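Local coordinates for protein beta-ketoacyl synthase (Burkholderia phymatum, PDB 4EWG) that probably catalyses the condensation step of fatty acid chain elongation as a 3-oxoacyl-[acyl-carrier-protein] synthase of the thiolase-like superfamily, at residues A[17-20]-A[25-28]; A[21-26]-A[356-361]; A[224-229]-A[377-382]. One frame throughout, in Å; residues are numbered along the deposited sequence.

Contact 1 (A[17-20]-A[25-28])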
loop_
_atom_site.group_PDB
_atom_site.type_symbol
_atom_site.label_atom_id
_atom_site.label_comp_id
_atom_site.label_asym_id
_atom_site.label_seq_id
_atom_site.Cartn_x
_atom_site.Cartn_y
_atom_site.Cartn_z
ATOM N N THR A 17 -12.799 -8.488 16.913
ATOM C CA THR A 17 -13.063 -7.133 17.447
ATOM C C THR A 17 -13.222 -7.106 18.965
ATOM O O THR A 17 -13.406 -8.144 19.588
ATOM C CB THR A 17 -14.379 -6.512 16.871
ATOM O OG1 THR A 17 -15.500 -6.934 17.660
ATOM C CG2 THR A 17 -14.607 -6.870 15.363
ATOM N N ALA A 18 -13.199 -5.898 19.547
ATOM C CA ALA A 18 -13.296 -5.746 21.009
ATOM C C ALA A 18 -14.645 -6.252 21.525
ATOM O O ALA A 18 -14.788 -6.578 22.732
ATOM C CB ALA A 18 -13.065 -4.309 21.421
ATOM N N LEU A 19 -15.626 -6.350 20.621
ATOM C CA LEU A 19 -16.963 -6.812 20.991
ATOM C C LEU A 19 -17.195 -8.250 20.614
ATOM O O LEU A 19 -18.288 -8.769 20.856
ATOM C CB LEU A 19 -18.061 -5.930 20.351
ATOM C CG LEU A 19 -18.168 -4.477 20.824
ATOM C CD1 LEU A 19 -19.498 -3.857 20.399
ATOM C CD2 LEU A 19 -18.008 -4.377 22.321
ATOM N N GLY A 20 -16.199 -8.895 20.016
ATOM C CA GLY A 20 -16.284 -10.335 19.684
ATOM C C GLY A 20 -16.168 -10.538 18.192
ATOM O O GLY A 20 -15.867 -9.570 17.461
ATOM N N GLU A 25 -23.234 -11.961 19.069
ATOM C CA GLU A 25 -22.460 -11.519 20.226
ATOM C C GLU A 25 -22.229 -9.988 20.176
ATOM O O GLU A 25 -22.405 -9.265 21.181
ATOM C CB GLU A 25 -21.164 -12.314 20.063
ATOM C CG GLU A 25 -20.155 -12.564 21.157
ATOM C CD GLU A 25 -19.184 -13.700 20.694
ATOM O OE1 GLU A 25 -18.369 -13.532 19.693
ATOM O OE2 GLU A 25 -19.296 -14.795 21.283
ATOM N N ILE A 26 -21.865 -9.490 18.998
ATOM C CA ILE A 26 -21.606 -8.061 18.813
ATOM C C ILE A 26 -22.893 -7.242 18.954
ATOM O O ILE A 26 -22.914 -6.214 19.633
ATOM C CB ILE A 26 -20.948 -7.795 17.446
ATOM C CG1 ILE A 26 -19.534 -8.418 17.414
ATOM C CG2 ILE A 26 -20.866 -6.293 17.166
ATOM C CD1 ILE A 26 -18.971 -8.723 16.027
ATOM N N GLU A 27 -23.971 -7.705 18.325
ATOM C CA GLU A 27 -25.291 -7.062 18.473
ATOM C C GLU A 27 -25.681 -6.913 19.949
ATOM O O GLU A 27 -26.109 -5.841 20.373
ATOM C CB GLU A 27 -26.396 -7.833 17.723
ATOM C CG GLU A 27 -27.698 -7.038 17.530
ATOM C CD GLU A 27 -28.781 -7.821 16.829
ATOM O OE1 GLU A 27 -28.512 -8.435 15.786
ATOM O OE2 GLU A 27 -29.926 -7.799 17.324
ATOM N N ALA A 28 -25.507 -7.975 20.722
ATOM C CA ALA A 28 -25.850 -7.942 22.149
ATOM C C ALA A 28 -25.023 -6.866 22.866
ATOM O O ALA A 28 -25.548 -6.104 23.668
ATOM C CB ALA A 28 -25.649 -9.326 22.782
#
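The hydroxyl of Thr17 does two jobs within the turn that meets Ile26. Its OG1 donates to Gly20 O over 2.7 Å, in the carbonyl plane and on a lone pair, and it accepts from Leu19 N at 3.0 Å, the bond that makes an ST turn. Together with the backbone bond from Gly20 N to Thr17 O, these hold residues 17-20 in a compact type I beta turn just after strand 8-16. Threonine suits this place, its hydroxyl sitting on CB, close enough to fold back onto its own backbone. At the positive phi of Gly20, 119°, a CB would run into Leu19 O and into Glu25 OE1, which lies 3.8 Å from Gly20 CA. From the first turn of helix 23-32, Ile26 lays its longer branch along the loop: CD1 is 3.5 Å from Gly20 O, and CG1 is 4.1 Å from Leu19 CB. Leu19 also rests on Ala29 and Leu30 further along the same helix, while Thr17 and Ile26 both touch Trp351 of helix 344-358. No hydrogen bond joins the two segments, so the polar groups shape the turn internally, and it meets its helix chiefly through van der Waals contact with the isoleucine.

Contact 2 (A[21-26]-A[356-361])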
loop_
_atom_site.group_PDB
_atom_site.type_symbol
_atom_site.label_atom_id
_atom_site.label_comp_id
_atom_site.label_asym_id
_atom_site.label_seq_id
_atom_site.Cartn_x
_atom_site.Cartn_y
_atom_site.Cartn_z
ATOM N N SER A 21 -16.384 -11.797 17.748
ATOM C CA SER A 21 -16.404 -12.152 16.319
ATOM C C SER A 21 -17.775 -12.408 15.730
ATOM O O SER A 21 -18.065 -11.926 14.647
ATOM C CB SER A 21 -15.525 -13.324 16.032
ATOM O OG SER A 21 -14.180 -12.873 15.969
ATOM N N ARG A 22 -18.627 -13.133 16.413
ATOM C CA ARG A 22 -19.957 -13.414 15.854
ATOM C C ARG A 22 -20.840 -12.176 15.948
ATOM O O ARG A 22 -20.756 -11.426 16.914
ATOM C CB ARG A 22 -20.643 -14.540 16.599
ATOM C CG ARG A 22 -19.906 -15.867 16.633
ATOM C CD ARG A 22 -20.485 -16.719 17.739
ATOM N NE ARG A 22 -21.931 -16.942 17.592
ATOM C CZ ARG A 22 -22.492 -17.871 16.794
ATOM N NH1 ARG A 22 -21.743 -18.658 16.019
ATOM N NH2 ARG A 22 -23.824 -18.015 16.761
ATOM N N TRP A 23 -21.682 -11.964 14.937
ATOM C CA TRP A 23 -22.526 -10.787 14.909
ATOM C C TRP A 23 -23.503 -10.777 16.059
ATOM O O TRP A 23 -23.711 -9.738 16.672
ATOM C CB TRP A 23 -23.279 -10.654 13.601
ATOM C CG TRP A 23 -24.248 -9.537 13.727
ATOM C CD1 TRP A 23 -25.630 -9.621 13.907
ATOM C CD2 TRP A 23 -23.928 -8.131 13.825
ATOM N NE1 TRP A 23 -26.163 -8.391 14.067
ATOM C CE2 TRP A 23 -25.186 -7.443 14.019
ATOM C CE3 TRP A 23 -22.762 -7.395 13.737
ATOM C CZ2 TRP A 23 -25.259 -6.074 14.137
ATOM C CZ3 TRP A 23 -22.841 -6.005 13.855
ATOM C CH2 TRP A 23 -24.064 -5.360 14.039
ATOM N N ASP A 24 -24.073 -11.943 16.382
ATOM C CA ASP A 24 -25.051 -12.045 17.467
ATOM C C ASP A 24 -24.468 -11.580 18.803
ATOM O O ASP A 24 -25.108 -10.878 19.543
ATOM C CB ASP A 24 -25.720 -13.465 17.553
ATOM C CG ASP A 24 -24.737 -14.596 17.918
ATOM O OD1 ASP A 24 -23.509 -14.391 17.921
ATOM O OD2 ASP A 24 -25.211 -15.717 18.206
ATOM N N GLU A 25 -23.234 -11.961 19.069
ATOM C CA GLU A 25 -22.460 -11.519 20.226
ATOM C C GLU A 25 -22.229 -9.988 20.176
ATOM O O GLU A 25 -22.405 -9.265 21.181
ATOM C CB GLU A 25 -21.164 -12.314 20.063
ATOM C CG GLU A 25 -20.155 -12.564 21.157
ATOM C CD GLU A 25 -19.184 -13.700 20.694
ATOM O OE1 GLU A 25 -18.369 -13.532 19.693
ATOM O OE2 GLU A 25 -19.296 -14.795 21.283
ATOM N N ILE A 26 -21.865 -9.490 18.998
ATOM C CA ILE A 26 -21.606 -8.061 18.813
ATOM C C ILE A 26 -22.893 -7.242 18.954
ATOM O O ILE A 26 -22.914 -6.214 19.633
ATOM C CB ILE A 26 -20.948 -7.795 17.446
ATOM C CG1 ILE A 26 -19.534 -8.418 17.414
ATOM C CG2 ILE A 26 -20.866 -6.293 17.166
ATOM C CD1 ILE A 26 -18.971 -8.723 16.027
ATOM N N MET A 356 -27.737 -2.770 8.378
ATOM C CA MET A 356 -28.649 -2.598 7.241
ATOM C C MET A 356 -29.534 -3.798 7.045
ATOM O O MET A 356 -30.708 -3.635 6.836
ATOM C CB MET A 356 -27.886 -2.328 5.930
ATOM C CG MET A 356 -28.773 -2.328 4.691
ATOM S SD MET A 356 -27.981 -1.710 3.208
ATOM C CE MET A 356 -26.993 -3.094 2.656
ATOM N N LYS A 357 -28.966 -5.005 7.122
ATOM C CA LYS A 357 -29.767 -6.242 6.939
ATOM C C LYS A 357 -30.860 -6.366 7.960
ATOM O O LYS A 357 -31.890 -6.979 7.692
ATOM C CB LYS A 357 -28.917 -7.495 7.029
ATOM C CG LYS A 357 -28.108 -7.807 5.774
ATOM C CD LYS A 357 -27.004 -8.819 6.066
ATOM C CE LYS A 357 -27.515 -10.248 6.095
ATOM N NZ LYS A 357 -26.559 -11.182 6.772
ATOM N N ARG A 358 -30.666 -5.772 9.132
ATOM C CA ARG A 358 -31.615 -5.952 10.217
ATOM C C ARG A 358 -32.472 -4.748 10.523
ATOM O O ARG A 358 -33.233 -4.764 11.491
ATOM C CB ARG A 358 -30.857 -6.392 11.450
ATOM C CG ARG A 358 -30.138 -7.692 11.199
ATOM C CD ARG A 358 -29.290 -8.106 12.387
ATOM N NE ARG A 358 -28.727 -9.441 12.184
ATOM C CZ ARG A 358 -27.729 -9.738 11.346
ATOM N NH1 ARG A 358 -27.144 -8.805 10.571
ATOM N NH2 ARG A 358 -27.299 -10.977 11.276
ATOM N N ASN A 359 -32.413 -3.720 9.682
ATOM C CA ASN A 359 -33.171 -2.476 9.929
ATOM C C ASN A 359 -32.936 -1.836 11.297
ATOM O O ASN A 359 -33.851 -1.197 11.880
ATOM C CB ASN A 359 -34.680 -2.724 9.739
ATOM C CG ASN A 359 -35.040 -3.058 8.307
ATOM O OD1 ASN A 359 -34.274 -2.801 7.381
ATOM N ND2 ASN A 359 -36.211 -3.636 8.122
ATOM N N TRP A 360 -31.712 -1.987 11.804
ATOM C CA TRP A 360 -31.401 -1.634 13.190
ATOM C C TRP A 360 -30.075 -0.940 13.245
ATOM O O TRP A 360 -29.038 -1.511 12.890
ATOM C CB TRP A 360 -31.394 -2.900 14.006
ATOM C CG TRP A 360 -31.179 -2.710 15.459
ATOM C CD1 TRP A 360 -32.151 -2.578 16.456
ATOM C CD2 TRP A 360 -29.898 -2.678 16.152
ATOM N NE1 TRP A 360 -31.568 -2.444 17.686
ATOM C CE2 TRP A 360 -30.205 -2.498 17.568
ATOM C CE3 TRP A 360 -28.558 -2.773 15.753
ATOM C CZ2 TRP A 360 -29.204 -2.405 18.533
ATOM C CZ3 TRP A 360 -27.556 -2.679 16.735
ATOM C CH2 TRP A 360 -27.872 -2.501 18.090
ATOM N N TYR A 361 -30.087 0.315 13.679
ATOM C CA TYR A 361 -28.903 1.163 13.583
ATOM C C TYR A 361 -28.509 1.685 14.958
ATOM O O TYR A 361 -29.234 2.471 15.589
ATOM C CB TYR A 361 -29.146 2.301 12.577
ATOM C CG TYR A 361 -29.262 1.821 11.130
ATOM C CD1 TYR A 361 -30.437 1.245 10.668
ATOM C CD2 TYR A 361 -28.195 1.936 10.238
ATOM C CE1 TYR A 361 -30.551 0.796 9.361
ATOM C CE2 TYR A 361 -28.301 1.496 8.920
ATOM C CZ TYR A 361 -29.482 0.924 8.488
ATOM O OH TYR A 361 -29.617 0.479 7.181
#
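Trp23 and Arg358 are the nearest residues by backbone, yet their CA atoms stand 11.3 Å apart, so two long side chains span the distance between the start of helix 23-32 and the end of helix 344-358. They slide past each other in opposite directions. The guanidinium passes beside the CD1-NE1 edge of the indole, only NH1 coming over the face, near its rim; Arg358 CZ is 3.3 Å from Trp23 CD1, which lies over the centre of the guanidinium. The planes are 39° apart, well short of parallel. A flat indole and a long, flat-ended arginine can bridge backbones this far apart: Arg358 arrives by a chain extended from CG to NE, and Trp23, its CG anti to the backbone N (chi1 172°), swings the indole toward the end of helix 344-358. Trp23 NE1 and Arg358 NE, 3.3 Å apart, are both donors and do not bond; the indole N-H goes to Glu27 OE1, and Arg358 NH1 forms a salt bridge with Glu354. In this thiolase-like fold the contact ties an early helix to one more than 300 residues later, and the edge-to-face meeting of Trp23 with Trp351 extends the same interface. Past Arg358, Asn359 takes positive phi in a Schellman motif and turns the chain into the short, weakly bonded strand 360-361. At the other helix Arg22 holds the N-cap position and grips Asp24 side-on, Arg22 NE to Asp24 OD1 at 3.0 Å and NH2 to OD2 at 3.0 Å.

Contact 3 (A[224-229]-A[377-382])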
loop_
_atom_site.group_PDB
_atom_site.type_symbol
_atom_site.label_atom_id
_atom_site.label_comp_id
_atom_site.label_asym_id
_atom_site.label_seq_id
_atom_site.Cartn_x
_atom_site.Cartn_y
_atom_site.Cartn_z
ATOM N N ARG A 224 -16.508 10.358 22.547
ATOM C CA ARG A 224 -17.834 10.945 22.472
ATOM C C ARG A 224 -18.058 11.641 21.122
ATOM O O ARG A 224 -18.162 12.863 21.058
ATOM C CB ARG A 224 -18.026 11.979 23.607
ATOM C CG ARG A 224 -17.578 11.544 24.990
ATOM C CD ARG A 224 -17.821 12.649 26.036
ATOM N NE ARG A 224 -19.232 12.966 26.213
ATOM C CZ ARG A 224 -20.067 12.294 26.995
ATOM N NH1 ARG A 224 -21.334 12.676 27.077
ATOM N NH2 ARG A 224 -19.661 11.251 27.705
ATOM N N PRO A 225 -18.162 10.867 20.047
ATOM C CA PRO A 225 -18.284 11.490 18.743
ATOM C C PRO A 225 -19.412 12.519 18.657
ATOM O O PRO A 225 -20.527 12.251 19.102
ATOM C CB PRO A 225 -18.560 10.307 17.803
ATOM C CG PRO A 225 -17.977 9.154 18.496
ATOM C CD PRO A 225 -18.207 9.406 19.959
ATOM N N PHE A 226 -19.090 13.689 18.103
ATOM C CA PHE A 226 -20.051 14.801 17.880
ATOM C C PHE A 226 -20.605 15.439 19.162
ATOM O O PHE A 226 -21.461 16.293 19.104
ATOM C CB PHE A 226 -21.184 14.374 16.946
ATOM C CG PHE A 226 -20.699 13.730 15.689
ATOM C CD1 PHE A 226 -20.057 14.479 14.725
ATOM C CD2 PHE A 226 -20.832 12.359 15.497
ATOM C CE1 PHE A 226 -19.583 13.895 13.579
ATOM C CE2 PHE A 226 -20.373 11.753 14.347
ATOM C CZ PHE A 226 -19.736 12.523 13.382
ATOM N N ASP A 227 -20.079 15.042 20.308
ATOM C CA ASP A 227 -20.560 15.533 21.592
ATOM C C ASP A 227 -19.820 16.821 22.019
ATOM O O ASP A 227 -18.615 16.979 21.786
ATOM C CB ASP A 227 -20.369 14.441 22.651
ATOM C CG ASP A 227 -21.085 14.761 23.951
ATOM O OD1 ASP A 227 -22.317 14.574 23.999
ATOM O OD2 ASP A 227 -20.404 15.204 24.902
ATOM N N ALA A 228 -20.549 17.706 22.679
ATOM C CA ALA A 228 -20.003 19.009 23.117
ATOM C C ALA A 228 -18.917 18.852 24.153
ATOM O O ALA A 228 -18.147 19.763 24.356
ATOM C CB ALA A 228 -21.105 19.875 23.697
ATOM N N LYS A 229 -18.878 17.712 24.834
ATOM C CA LYS A 229 -17.919 17.511 25.911
ATOM C C LYS A 229 -16.806 16.565 25.512
ATOM O O LYS A 229 -16.019 16.162 26.341
ATOM C CB LYS A 229 -18.641 17.004 27.202
ATOM C CG LYS A 229 -19.594 18.019 27.849
ATOM C CD LYS A 229 -18.962 19.406 27.930
ATOM C CE LYS A 229 -19.700 20.371 28.860
ATOM N NZ LYS A 229 -20.957 20.863 28.229
ATOM N N LEU A 377 -27.352 17.309 11.841
ATOM C CA LEU A 377 -27.625 16.052 11.146
ATOM C C LEU A 377 -28.597 15.298 12.027
ATOM O O LEU A 377 -28.886 15.733 13.129
ATOM C CB LEU A 377 -26.328 15.253 10.933
ATOM C CG LEU A 377 -25.364 15.838 9.883
ATOM C CD1 LEU A 377 -23.970 15.236 9.962
ATOM C CD2 LEU A 377 -25.939 15.680 8.477
ATOM N N ASP A 378 -29.094 14.169 11.577
ATOM C CA ASP A 378 -29.950 13.364 12.457
ATOM C C ASP A 378 -29.048 12.404 13.241
ATOM O O ASP A 378 -28.885 11.250 12.893
ATOM C CB ASP A 378 -31.046 12.646 11.662
ATOM C CG ASP A 378 -32.049 11.967 12.542
ATOM O OD1 ASP A 378 -32.014 12.183 13.776
ATOM O OD2 ASP A 378 -32.885 11.187 12.000
ATOM N N TYR A 379 -28.434 12.926 14.296
ATOM C CA TYR A 379 -27.516 12.156 15.112
ATOM C C TYR A 379 -28.320 11.157 15.922
ATOM O O TYR A 379 -29.022 11.541 16.884
ATOM C CB TYR A 379 -26.708 13.079 16.048
ATOM C CG TYR A 379 -25.824 14.056 15.324
ATOM C CD1 TYR A 379 -24.609 13.646 14.799
ATOM C CD2 TYR A 379 -26.195 15.393 15.151
ATOM C CE1 TYR A 379 -23.791 14.518 14.111
ATOM C CE2 TYR A 379 -25.366 16.290 14.462
ATOM C CZ TYR A 379 -24.156 15.829 13.945
ATOM O OH TYR A 379 -23.293 16.680 13.258
ATOM N N ILE A 380 -28.249 9.889 15.537
ATOM C CA ILE A 380 -28.935 8.831 16.303
ATOM C C ILE A 380 -28.264 8.721 17.654
ATOM O O ILE A 380 -27.043 8.644 17.749
ATOM C CB ILE A 380 -28.861 7.448 15.624
ATOM C CG1 ILE A 380 -29.324 7.522 14.165
ATOM C CG2 ILE A 380 -29.742 6.473 16.359
ATOM C CD1 ILE A 380 -29.074 6.259 13.367
ATOM N N ARG A 381 -29.048 8.746 18.713
ATOM C CA ARG A 381 -28.483 8.618 20.055
ATOM C C ARG A 381 -29.519 8.201 21.024
ATOM O O ARG A 381 -30.713 8.408 20.789
ATOM C CB ARG A 381 -27.882 9.929 20.514
ATOM C CG ARG A 381 -28.857 11.079 20.476
ATOM C CD ARG A 381 -28.186 12.435 20.364
ATOM N NE ARG A 381 -29.071 13.289 19.600
ATOM C CZ ARG A 381 -29.772 14.304 20.069
ATOM N NH1 ARG A 381 -29.686 14.683 21.342
ATOM N NH2 ARG A 381 -30.559 14.969 19.235
ATOM N N GLY A 382 -29.066 7.601 22.125
ATOM C CA GLY A 382 -29.959 7.182 23.203
ATOM C C GLY A 382 -30.499 5.786 22.985
ATOM O O GLY A 382 -30.369 4.937 23.853
#
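Phe226 and Tyr379 carry this buried contact, and their side chains cross at about a right angle. Tyr379 brings one ring carbon, CE1, over a face of the Phe226 ring, 3.6 Å from Phe226 CG and displaced toward the rim. Ring centroids are 5.1 Å apart with planes at 42°, an oblique pairing in which the touch is concentrated around CE1 and the root of the Phe226 ring; Phe226 CB also lies 3.9 Å from Tyr379 CE1. Tyr379, its CG anti to the carbonyl carbon (chi1 -63°), presents its CD1-CE1 side to Phe226. Large flat rings can bridge backbones that stand 8.4 Å apart from Phe226 CA to Tyr379 CA. Phe226 is the third residue of a type II beta turn, where it takes positive phi, and Tyr379 lies on strand 378-379, the outermost of its end of the large mixed sheet within this chain. Helix 310-324 flanks both, Glu316 touching Phe226 and Ser317 touching Tyr379. The phenol hydroxyl is used elsewhere, on Ala375 O, and one face of the Tyr379 ring carries Leu377 CB. Behind Phe226, Asp227 cross-links the loop: its OD2 accepts from Arg224 NE at 2.8 Å and Lys229 N at 2.9 Å, the two donors coming from opposite faces of the carboxylate, while OD1 takes the backbone N of Thr368 and Glu369. The bond from Lys229 forms an Asx turn; that from Arg224, part of a salt bridge, lies in the guanidinium plane. Within 377-382, Arg381 NE bonds back to Tyr379 O at 3.2 Å.

How the contacts relate
Contacts 1 and 2 lie on the same side of the chain's centre, their own centres about 9 Å apart, and share Glu25 and Ile26 on helix 23-32. Contact 1 joins that helix to the loop just before it; contact 2 carries it to the end of helix 344-358, far along the sequence. Contact 3 lies about 21 Å, centre to centre, from contact 2, yet the two touch where Tyr361 CB packs on Ile380 CD1, strands 360-361 and 378-379 following one another in the chain. Their segments alternate along the sequence, whereas contact 1 closes before contact 3 opens. Contacts 2 and 3 thus each bind early or middle parts of the ketosynthase chain to its later part.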